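Local structure of transcription termination factor NusA (Planctomyces limnophilus, 4MTN) at residues 184-189 / 230-235; 196-201 / 211-216; 219-224 / 247-252; 260-265 / 297-302. The protein probably takes part in both termination and antitermination of transcription, binding the core RNA polymerase and the nascent RNA. One frame throughout, in Å; residues are numbered along the deposited sequence.

Contact 1. Residues 184-189 / 230-235; sequences ELEIPE and GARIRN. With SO4 (sulfate ion), chain B; SO4 (sulfate ion), chain C.
E186 and R232 bring their CA atoms within 6.0 Å where helix 176-186 breaks at I187 and the first turn of helix 231-239 lies alongside. R232 carries most of the contact. Its CB packs on CG of E186 at 3.8 Å, and a bend at chi3 (-49°) turns the guanidinium toward E189, whose OE1 forms a salt bridge to NH1 at 3.1 Å. E189 OE1 uses its syn lone pair but stands 30° out of the guanidinium plane. CG2 of I187 lies over one face, toward its rim, and O4 of a sulfate over the opposite face, also off-centre. That sulfate, probably from the crystallisation liquor, accepts backbone hydrogen bonds from A231 N (to O3, 2.9 Å) and R232 N (to O1, 3.1 Å), and a weak one from R232 NE. It sits at the start of the helix after the GXXG loop, consistent with a site for an RNA phosphate. A leucine replacing R232 would probably leave E189 without its cationic mate and A224 O without the NH2 donor. Further along, N235 ND2 reaches E186 OE2 in a weak hydrogen bond. R232 NH2 bonds to A224 O of helix 221-226, while I233 packs on I245 of strand 244-249.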
# COMPACT_ATOMS: atom_id res chain seq x y z
N GLU A 184 16.85 -5.51 3.13
CA GLU A 184 17.29 -6.78 2.56
C GLU A 184 18.61 -6.63 1.83
O GLU A 184 19.44 -7.54 1.84
CB GLU A 184 16.22 -7.34 1.62
CG GLU A 184 14.96 -7.83 2.32
CD GLU A 184 13.83 -8.12 1.35
OE1 GLU A 184 14.02 -7.92 0.13
OE2 GLU A 184 12.75 -8.54 1.81
N LEU A 185 18.81 -5.48 1.20
CA LEU A 185 20.05 -5.21 0.47
C LEU A 185 21.21 -4.91 1.41
O LEU A 185 22.32 -5.40 1.21
CB LEU A 185 19.86 -4.04 -0.50
CG LEU A 185 19.00 -4.29 -1.74
CD1 LEU A 185 18.91 -3.02 -2.57
CD2 LEU A 185 19.58 -5.43 -2.57
N GLU A 186 20.96 -4.09 2.43
CA GLU A 186 22.02 -3.61 3.30
C GLU A 186 22.45 -4.64 4.34
O GLU A 186 23.63 -4.74 4.68
CB GLU A 186 21.58 -2.32 4.00
CG GLU A 186 22.74 -1.41 4.39
CD GLU A 186 23.40 -0.76 3.20
OE1 GLU A 186 22.71 -0.56 2.17
OE2 GLU A 186 24.60 -0.44 3.28
N ILE A 187 21.49 -5.40 4.87
CA ILE A 187 21.78 -6.37 5.91
C ILE A 187 21.89 -7.79 5.34
O ILE A 187 20.90 -8.38 4.94
CB ILE A 187 20.69 -6.36 7.00
CG1 ILE A 187 20.49 -4.94 7.54
CG2 ILE A 187 21.07 -7.31 8.13
CD1 ILE A 187 19.50 -4.86 8.67
N PRO A 188 23.12 -8.33 5.32
CA PRO A 188 23.39 -9.67 4.78
C PRO A 188 22.61 -10.77 5.48
O PRO A 188 22.23 -11.74 4.84
CB PRO A 188 24.90 -9.84 5.00
CG PRO A 188 25.27 -8.83 6.02
CD PRO A 188 24.35 -7.68 5.79
N GLU A 189 22.35 -10.62 6.78
CA GLU A 189 21.58 -11.62 7.52
C GLU A 189 20.16 -11.74 6.98
O GLU A 189 19.55 -12.81 7.04
CB GLU A 189 21.55 -11.29 9.01
CG GLU A 189 22.86 -11.51 9.75
CD GLU A 189 23.72 -10.27 9.80
OE1 GLU A 189 23.67 -9.46 8.85
OE2 GLU A 189 24.44 -10.10 10.81
N GLY A 230 25.55 -0.34 14.24
CA GLY A 230 24.24 -0.02 13.71
C GLY A 230 24.33 0.82 12.46
O GLY A 230 23.39 1.53 12.09
N ALA A 231 25.48 0.74 11.79
CA ALA A 231 25.77 1.57 10.62
C ALA A 231 24.91 1.21 9.40
O ALA A 231 24.50 2.09 8.65
CB ALA A 231 27.24 1.48 10.27
N ARG A 232 24.66 -0.08 9.21
CA ARG A 232 23.90 -0.54 8.05
C ARG A 232 22.45 -0.07 8.11
O ARG A 232 21.86 0.26 7.09
CB ARG A 232 23.95 -2.07 7.95
CG ARG A 232 25.34 -2.63 7.69
CD ARG A 232 25.36 -4.14 7.88
NE ARG A 232 24.72 -4.52 9.13
CZ ARG A 232 24.62 -5.77 9.57
NH1 ARG A 232 25.13 -6.77 8.85
NH2 ARG A 232 24.02 -6.03 10.72
N ILE A 233 21.89 -0.05 9.31
CA ILE A 233 20.53 0.43 9.52
C ILE A 233 20.44 1.93 9.21
O ILE A 233 19.48 2.39 8.58
CB ILE A 233 20.05 0.16 10.96
CG1 ILE A 233 19.91 -1.34 11.19
CG2 ILE A 233 18.73 0.85 11.22
CD1 ILE A 233 19.53 -1.71 12.60
N ARG A 234 21.45 2.68 9.64
CA ARG A 234 21.49 4.11 9.37
C ARG A 234 21.71 4.41 7.89
O ARG A 234 21.24 5.42 7.38
CB ARG A 234 22.59 4.79 10.20
CG ARG A 234 22.25 4.94 11.67
CD ARG A 234 23.22 5.89 12.36
NE ARG A 234 24.60 5.62 11.95
CZ ARG A 234 25.38 4.71 12.52
NH1 ARG A 234 24.92 3.97 13.52
NH2 ARG A 234 26.62 4.54 12.08
N ASN A 235 22.43 3.52 7.21
CA ASN A 235 22.65 3.65 5.77
C ASN A 235 21.33 3.65 5.01
O ASN A 235 21.13 4.43 4.08
CB ASN A 235 23.55 2.53 5.25
CG ASN A 235 25.01 2.75 5.59
OD1 ASN A 235 25.45 3.88 5.81
ND2 ASN A 235 25.78 1.67 5.63
S SO4 B . 27.07 -2.34 11.10
O1 SO4 B . 25.63 -2.43 10.94
O2 SO4 B . 27.67 -1.86 9.85
O3 SO4 B . 27.38 -1.41 12.18
O4 SO4 B . 27.61 -3.65 11.42
S SO4 C . 29.68 4.93 10.77
O1 SO4 C . 29.04 4.89 12.08
O2 SO4 C . 28.69 5.26 9.75
O3 SO4 C . 30.74 5.94 10.77
O4 SO4 C . 30.26 3.62 10.47

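Contact 2. Residues 196-201 / 211-216; sequences EIRSLA and AVSCAD
A classic beta bulge sets two residues, R198 and S199, against the single residue A211 in the antiparallel hairpin of strands 195-203 and 207-214, consistent with the sheet of a NusA-like KH domain. The evidence lies in A211 O, which accepts from R198 N at 2.9 Å and, weakly, from S199 N at 3.3 Å. R198 has helical backbone angles (psi -43°), and the register slips by one residue there. On one side of the bulge E196 and S213 form a hydrogen-bonded pair, with E196 N to S213 O at 2.9 Å and a return bond from S213 N to E196 O. On the other, A211 N closes onto S199 O at 3.0 Å. Between them I197 and V212 make a non-hydrogen-bonded pair, where V212 CA-H approaches E196 O at 3.3 Å and the side chains of I197 and V212 share a sheet face.

Second-shell groups fix this edge. S199 OG is hydrogen-bonded to L305 O of helix 297-306, I197 O receives R180 NH1, and W250 packs against R198, S199 and A211. The R198 chain curls back over the hairpin, bent at chi2 (-61°) and again at chi3, so that CG and the guanidinium both meet S213. The polar result is a bond from R198 NH1 to S213 OG at 3.2 Å, nearly straight at 170°, with the hydroxyl oxygen at the guanidinium edge and in its plane.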
# COMPACT_ATOMS: atom_id res chain seq x y z
N GLU A 196 14.39 -12.74 9.48
CA GLU A 196 13.19 -12.42 8.72
C GLU A 196 12.49 -11.17 9.23
O GLU A 196 12.46 -10.91 10.43
CB GLU A 196 12.21 -13.60 8.74
CG GLU A 196 12.74 -14.86 8.07
CD GLU A 196 11.75 -16.01 8.14
OE1 GLU A 196 10.66 -15.82 8.71
OE2 GLU A 196 12.08 -17.10 7.63
N ILE A 197 11.93 -10.39 8.31
CA ILE A 197 11.16 -9.20 8.69
C ILE A 197 9.69 -9.57 8.78
O ILE A 197 9.04 -9.83 7.76
CB ILE A 197 11.35 -8.06 7.68
CG1 ILE A 197 12.84 -7.70 7.55
CG2 ILE A 197 10.55 -6.84 8.10
CD1 ILE A 197 13.13 -6.71 6.44
N ARG A 198 9.16 -9.59 10.00
CA ARG A 198 7.79 -10.02 10.23
C ARG A 198 6.76 -8.92 10.01
O ARG A 198 5.71 -9.15 9.40
CB ARG A 198 7.66 -10.57 11.66
CG ARG A 198 8.63 -11.70 11.96
CD ARG A 198 8.39 -12.88 11.04
NE ARG A 198 7.08 -13.48 11.26
CZ ARG A 198 6.82 -14.38 12.20
NH1 ARG A 198 7.79 -14.79 13.01
NH2 ARG A 198 5.60 -14.88 12.34
N SER A 199 7.06 -7.72 10.49
CA SER A 199 6.10 -6.62 10.44
C SER A 199 6.78 -5.27 10.26
O SER A 199 7.90 -5.06 10.72
CB SER A 199 5.24 -6.60 11.71
OG SER A 199 4.27 -5.57 11.67
N LEU A 200 6.09 -4.35 9.59
CA LEU A 200 6.66 -3.04 9.30
C LEU A 200 5.62 -1.93 9.41
O LEU A 200 4.49 -2.08 8.95
CB LEU A 200 7.27 -3.03 7.90
CG LEU A 200 8.56 -2.23 7.74
CD1 LEU A 200 9.72 -3.00 8.31
CD2 LEU A 200 8.81 -1.91 6.28
N ALA A 201 6.01 -0.83 10.04
CA ALA A 201 5.14 0.34 10.18
C ALA A 201 5.91 1.60 9.84
O ALA A 201 6.92 1.90 10.48
CB ALA A 201 4.57 0.41 11.58
N ALA A 211 9.87 -5.01 13.01
CA ALA A 211 9.84 -6.19 13.87
C ALA A 211 10.45 -7.39 13.16
O ALA A 211 9.98 -7.80 12.10
CB ALA A 211 8.41 -6.49 14.29
N VAL A 212 11.51 -7.94 13.74
CA VAL A 212 12.25 -9.04 13.12
C VAL A 212 12.27 -10.29 14.00
O VAL A 212 12.03 -10.22 15.21
CB VAL A 212 13.70 -8.62 12.81
CG1 VAL A 212 13.72 -7.48 11.81
CG2 VAL A 212 14.43 -8.24 14.09
N SER A 213 12.56 -11.43 13.39
CA SER A 213 12.63 -12.70 14.11
C SER A 213 13.62 -13.66 13.45
O SER A 213 14.02 -13.46 12.31
CB SER A 213 11.25 -13.35 14.19
OG SER A 213 10.87 -13.89 12.94
N CYS A 214 14.01 -14.69 14.20
CA CYS A 214 14.92 -15.70 13.68
C CYS A 214 14.44 -17.10 14.04
O CYS A 214 13.89 -17.32 15.12
CB CYS A 214 16.34 -15.48 14.21
SG CYS A 214 17.55 -16.66 13.59
N ALA A 215 14.66 -18.05 13.14
CA ALA A 215 14.26 -19.44 13.36
C ALA A 215 15.02 -20.04 14.54
O ALA A 215 14.45 -20.77 15.35
CB ALA A 215 14.50 -20.27 12.11
N ASP A 216 16.30 -19.71 14.63
CA ASP A 216 17.12 -20.15 15.75
C ASP A 216 16.75 -19.35 17.00
O ASP A 216 16.76 -18.12 16.99
CB ASP A 216 18.61 -19.97 15.43
CG ASP A 216 19.51 -20.76 16.35
OD1 ASP A 216 19.11 -21.04 17.50
OD2 ASP A 216 20.63 -21.11 15.93

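Contact 3. Residues 219-224 / 247-252; sequences IDPVGA and VVRWND
R249 reaches back from the end of strand 244-249 to V222, P221 and D220 at the start of helix 221-226. Its CB rests on V222 CG2 at 3.9 Å. With CG anti to the backbone N (chi1 -171°), the chain runs on past the proline, CG lying 3.9 Å from P221 CG. A turn at chi3 (-63°) then brings the guanidinium over the ring, and P221 CD stands over one face, 3.4 Å from NH1. At the tip NH2 makes a salt bridge to D220 OD1 at 2.8 Å, the carboxylate and guanidinium planes only 17° apart. D220 is also the N-cap of the helix, accepting weakly from V222 N and G223 N, so one carboxylate ties the helix start to the strand end. A serine in place of P221 is likely to uncover that guanidinium face, letting the arginine swing and slackening its hold on D220. Beneath, V222 sends CG1 to V247 O at 3.5 Å and CG2 onto the backbone between V248 and R249. Helix 221-226 thus lies on the KH sheet: P221 also touches I195 and V212 of the two other strands, and V248 is backbone-bonded to V210 of strand 207-214.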
# COMPACT_ATOMS: atom_id res chain seq x y z
N ILE A 219 19.56 -17.27 18.73
CA ILE A 219 20.05 -16.11 17.99
C ILE A 219 19.18 -14.88 18.25
O ILE A 219 17.96 -14.95 18.17
CB ILE A 219 20.09 -16.40 16.47
CG1 ILE A 219 21.16 -17.44 16.15
CG2 ILE A 219 20.33 -15.12 15.68
CD1 ILE A 219 21.35 -17.69 14.67
N ASP A 220 19.83 -13.77 18.57
CA ASP A 220 19.13 -12.50 18.78
C ASP A 220 18.95 -11.78 17.45
O ASP A 220 19.91 -11.29 16.87
CB ASP A 220 19.91 -11.63 19.77
CG ASP A 220 19.36 -10.22 19.87
OD1 ASP A 220 18.12 -10.04 19.76
OD2 ASP A 220 20.16 -9.29 20.06
N PRO A 221 17.69 -11.71 16.98
CA PRO A 221 17.38 -11.16 15.65
C PRO A 221 17.66 -9.66 15.54
O PRO A 221 18.12 -9.20 14.49
CB PRO A 221 15.89 -11.45 15.49
CG PRO A 221 15.37 -11.53 16.88
CD PRO A 221 16.48 -12.12 17.70
N VAL A 222 17.40 -8.92 16.61
CA VAL A 222 17.66 -7.48 16.61
C VAL A 222 19.15 -7.21 16.53
O VAL A 222 19.61 -6.42 15.70
CB VAL A 222 17.07 -6.80 17.86
CG1 VAL A 222 17.37 -5.31 17.83
CG2 VAL A 222 15.58 -7.04 17.94
N GLY A 223 19.91 -7.87 17.40
CA GLY A 223 21.35 -7.71 17.46
C GLY A 223 22.04 -8.06 16.15
O GLY A 223 23.09 -7.50 15.83
N ALA A 224 21.45 -8.98 15.40
CA ALA A 224 21.98 -9.37 14.10
C ALA A 224 21.82 -8.24 13.09
O ALA A 224 22.69 -8.01 12.25
CB ALA A 224 21.30 -10.63 13.61
N VAL A 247 14.51 -1.01 15.02
CA VAL A 247 14.38 -2.45 14.85
C VAL A 247 14.09 -3.11 16.20
O VAL A 247 14.89 -3.01 17.13
CB VAL A 247 15.64 -3.07 14.24
CG1 VAL A 247 15.47 -4.57 14.09
CG2 VAL A 247 15.94 -2.43 12.90
N VAL A 248 12.95 -3.78 16.29
CA VAL A 248 12.58 -4.47 17.52
C VAL A 248 12.37 -5.96 17.28
O VAL A 248 12.44 -6.43 16.14
CB VAL A 248 11.31 -3.87 18.15
CG1 VAL A 248 11.56 -2.43 18.56
CG2 VAL A 248 10.15 -3.96 17.17
N ARG A 249 12.09 -6.70 18.35
CA ARG A 249 11.95 -8.14 18.26
C ARG A 249 10.49 -8.55 18.08
O ARG A 249 9.62 -8.11 18.82
CB ARG A 249 12.53 -8.82 19.50
CG ARG A 249 12.63 -10.33 19.40
CD ARG A 249 12.93 -10.96 20.75
NE ARG A 249 14.23 -10.54 21.29
CZ ARG A 249 15.31 -11.31 21.30
NH1 ARG A 249 15.27 -12.54 20.82
NH2 ARG A 249 16.45 -10.84 21.81
N TRP A 250 10.24 -9.38 17.08
CA TRP A 250 8.89 -9.90 16.84
C TRP A 250 8.57 -11.04 17.80
O TRP A 250 9.44 -11.84 18.14
CB TRP A 250 8.74 -10.37 15.40
CG TRP A 250 7.47 -11.16 15.17
CD1 TRP A 250 7.33 -12.51 15.21
CD2 TRP A 250 6.18 -10.63 14.87
NE1 TRP A 250 6.03 -12.86 14.96
CE2 TRP A 250 5.30 -11.72 14.75
CE3 TRP A 250 5.67 -9.33 14.70
CZ2 TRP A 250 3.94 -11.56 14.45
CZ3 TRP A 250 4.33 -9.17 14.41
CH2 TRP A 250 3.48 -10.28 14.29
N ASN A 251 7.32 -11.09 18.24
CA ASN A 251 6.84 -12.18 19.08
C ASN A 251 5.37 -12.47 18.80
O ASN A 251 4.60 -11.56 18.47
CB ASN A 251 7.05 -11.86 20.56
CG ASN A 251 6.96 -13.10 21.44
OD1 ASN A 251 6.00 -13.86 21.37
ND2 ASN A 251 7.98 -13.30 22.27
N ASP A 252 4.98 -13.74 18.91
CA ASP A 252 3.61 -14.15 18.65
C ASP A 252 2.67 -13.73 19.78
O ASP A 252 1.46 -13.67 19.60
CB ASP A 252 3.53 -15.66 18.42
CG ASP A 252 4.28 -16.10 17.17
OD1 ASP A 252 4.26 -15.35 16.17
OD2 ASP A 252 4.88 -17.19 17.19

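Contact 4. Residues 260-265 / 297-302; sequences NAMQPS and QNVRLA
A261 and A302 approach closely, CA to CA 5.1 Å and CB to CB 4.0 Å, because neither carries more than a methyl group. A302 CB also lies 3.5 Å from A261 O, near the end of helix 254-261. Next to this pair comes M262, modelled as selenomethionine, the sulfur replaced by selenium. Its CG is anti to the carbonyl carbon (chi1 -75°), and two further bends, at chi2 and chi3 (both -60°), fold the chain into a compact hook against helix 297-306. The selenium meets A302 CB at 3.8 Å. The terminal CE goes on to V299 CG2, also at 3.8 Å.

N298 points its side chain across the interface, CG anti to the backbone N (chi1 -168°), and enters between the hook of M262 and the loop after it. CE of M262 comes to 4.1 Å of N298 ND2. The amide is held from beyond the two segments: ND2 donates to A291 O of helix 285-292, and OD1 receives a weak bond from K209 NZ, a lysine that also reaches A261 O and Q263 O weakly. These bonds give both polar atoms of the buried amide a partner. A cis peptide precedes P264 as the chain leaves the contact.

The contact joins the end of helix 254-261 to the first turns of helix 297-306, where Q297 directly follows a GXXG sequence, as in KH domains. M262 and V299 pack on V312, and A302 on I310, so the interface lies against strand 309-313.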
# COMPACT_ATOMS: atom_id res chain seq x y z
N ASN A 260 7.47 -4.27 23.27
CA ASN A 260 8.60 -4.09 22.36
C ASN A 260 8.36 -2.98 21.36
O ASN A 260 9.26 -2.21 21.03
CB ASN A 260 8.90 -5.40 21.63
CG ASN A 260 9.50 -6.46 22.53
OD1 ASN A 260 9.61 -6.27 23.74
ND2 ASN A 260 9.89 -7.58 21.94
N ALA A 261 7.12 -2.89 20.86
CA ALA A 261 6.76 -1.88 19.88
C ALA A 261 6.54 -0.52 20.53
O ALA A 261 6.58 0.51 19.86
CB ALA A 261 5.51 -2.32 19.12
N MSE A 262 6.32 -0.52 21.84
CA MSE A 262 6.06 0.71 22.58
C MSE A 262 7.36 1.38 23.04
O MSE A 262 7.32 2.43 23.68
CB MSE A 262 5.17 0.43 23.79
CG MSE A 262 3.71 0.19 23.43
SE MSE A 262 2.89 1.71 22.53
CE MSE A 262 3.14 3.05 23.92
N GLN A 263 8.49 0.77 22.71
CA GLN A 263 9.79 1.35 23.02
C GLN A 263 9.94 2.71 22.35
O GLN A 263 9.35 2.95 21.30
CB GLN A 263 10.92 0.40 22.57
CG GLN A 263 11.03 -0.87 23.40
CD GLN A 263 11.50 -0.62 24.82
OE1 GLN A 263 12.19 0.37 25.09
NE2 GLN A 263 11.14 -1.51 25.73
N PRO A 264 10.74 3.62 22.94
CA PRO A 264 11.56 3.50 24.16
C PRO A 264 10.78 3.42 25.47
O PRO A 264 11.36 3.01 26.48
CB PRO A 264 12.40 4.79 24.13
CG PRO A 264 12.28 5.33 22.74
CD PRO A 264 10.91 4.93 22.30
N SER A 265 9.51 3.80 25.46
CA SER A 265 8.72 3.85 26.68
C SER A 265 8.57 2.47 27.34
O SER A 265 8.55 1.45 26.66
CB SER A 265 7.33 4.43 26.40
OG SER A 265 6.56 3.57 25.59
N GLN A 297 3.10 9.96 17.13
CA GLN A 297 3.76 9.09 16.17
C GLN A 297 4.07 7.70 16.72
O GLN A 297 3.86 6.69 16.03
CB GLN A 297 5.06 9.74 15.67
CG GLN A 297 5.71 9.02 14.51
CD GLN A 297 7.08 9.58 14.18
OE1 GLN A 297 7.93 9.74 15.06
NE2 GLN A 297 7.30 9.90 12.91
N ASN A 298 4.56 7.64 17.95
CA ASN A 298 4.98 6.39 18.57
C ASN A 298 3.89 5.33 18.62
O ASN A 298 4.03 4.27 18.01
CB ASN A 298 5.49 6.65 19.99
CG ASN A 298 6.20 5.45 20.59
OD1 ASN A 298 6.99 4.78 19.91
ND2 ASN A 298 5.92 5.16 21.85
N VAL A 299 2.81 5.61 19.35
CA VAL A 299 1.69 4.68 19.47
C VAL A 299 1.09 4.34 18.11
O VAL A 299 0.75 3.19 17.83
CB VAL A 299 0.58 5.26 20.38
CG1 VAL A 299 -0.64 4.36 20.37
CG2 VAL A 299 1.09 5.44 21.79
N ARG A 300 0.98 5.36 17.26
CA ARG A 300 0.44 5.21 15.91
C ARG A 300 1.20 4.15 15.12
O ARG A 300 0.59 3.29 14.49
CB ARG A 300 0.49 6.56 15.18
CG ARG A 300 -0.36 6.63 13.92
CD ARG A 300 -0.11 7.95 13.21
NE ARG A 300 0.02 9.05 14.15
CZ ARG A 300 0.58 10.22 13.86
NH1 ARG A 300 1.08 10.44 12.65
NH2 ARG A 300 0.66 11.17 14.79
N LEU A 301 2.52 4.22 15.17
CA LEU A 301 3.37 3.24 14.50
C LEU A 301 3.31 1.89 15.20
O LEU A 301 3.33 0.85 14.55
CB LEU A 301 4.82 3.74 14.43
CG LEU A 301 5.08 4.91 13.49
CD1 LEU A 301 6.54 5.36 13.58
CD2 LEU A 301 4.72 4.54 12.06
N ALA A 302 3.23 1.92 16.53
CA ALA A 302 3.15 0.69 17.31
C ALA A 302 1.85 -0.05 17.03
O ALA A 302 1.79 -1.28 17.12
CB ALA A 302 3.27 1.01 18.79

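How the contacts relate
Contacts 1, 2 and 3 come together round the three-stranded sheet of strands 195-203, 207-214 and 244-249, consistent with a single KH fold. Contacts 2 and 3 are closest, centres about 7 Å apart, and share that sheet through V212 O and W250 N (2.7 Å). Contact 1 meets contact 3 from the helix side, I233 CD1 touching V247 CG2 at 3.7 Å. Contact 4 lies beyond R249, joining helix 254-261 to helix 297-306; R249 O meets N260 ND2 (3.2 Å), and A201 CB of contact 2 packs on L301 O. Its nearest atoms stay about 13 Å from contact 1, where the sulfate held by A231 N and R232 N occupies a place consistent with a phosphate site.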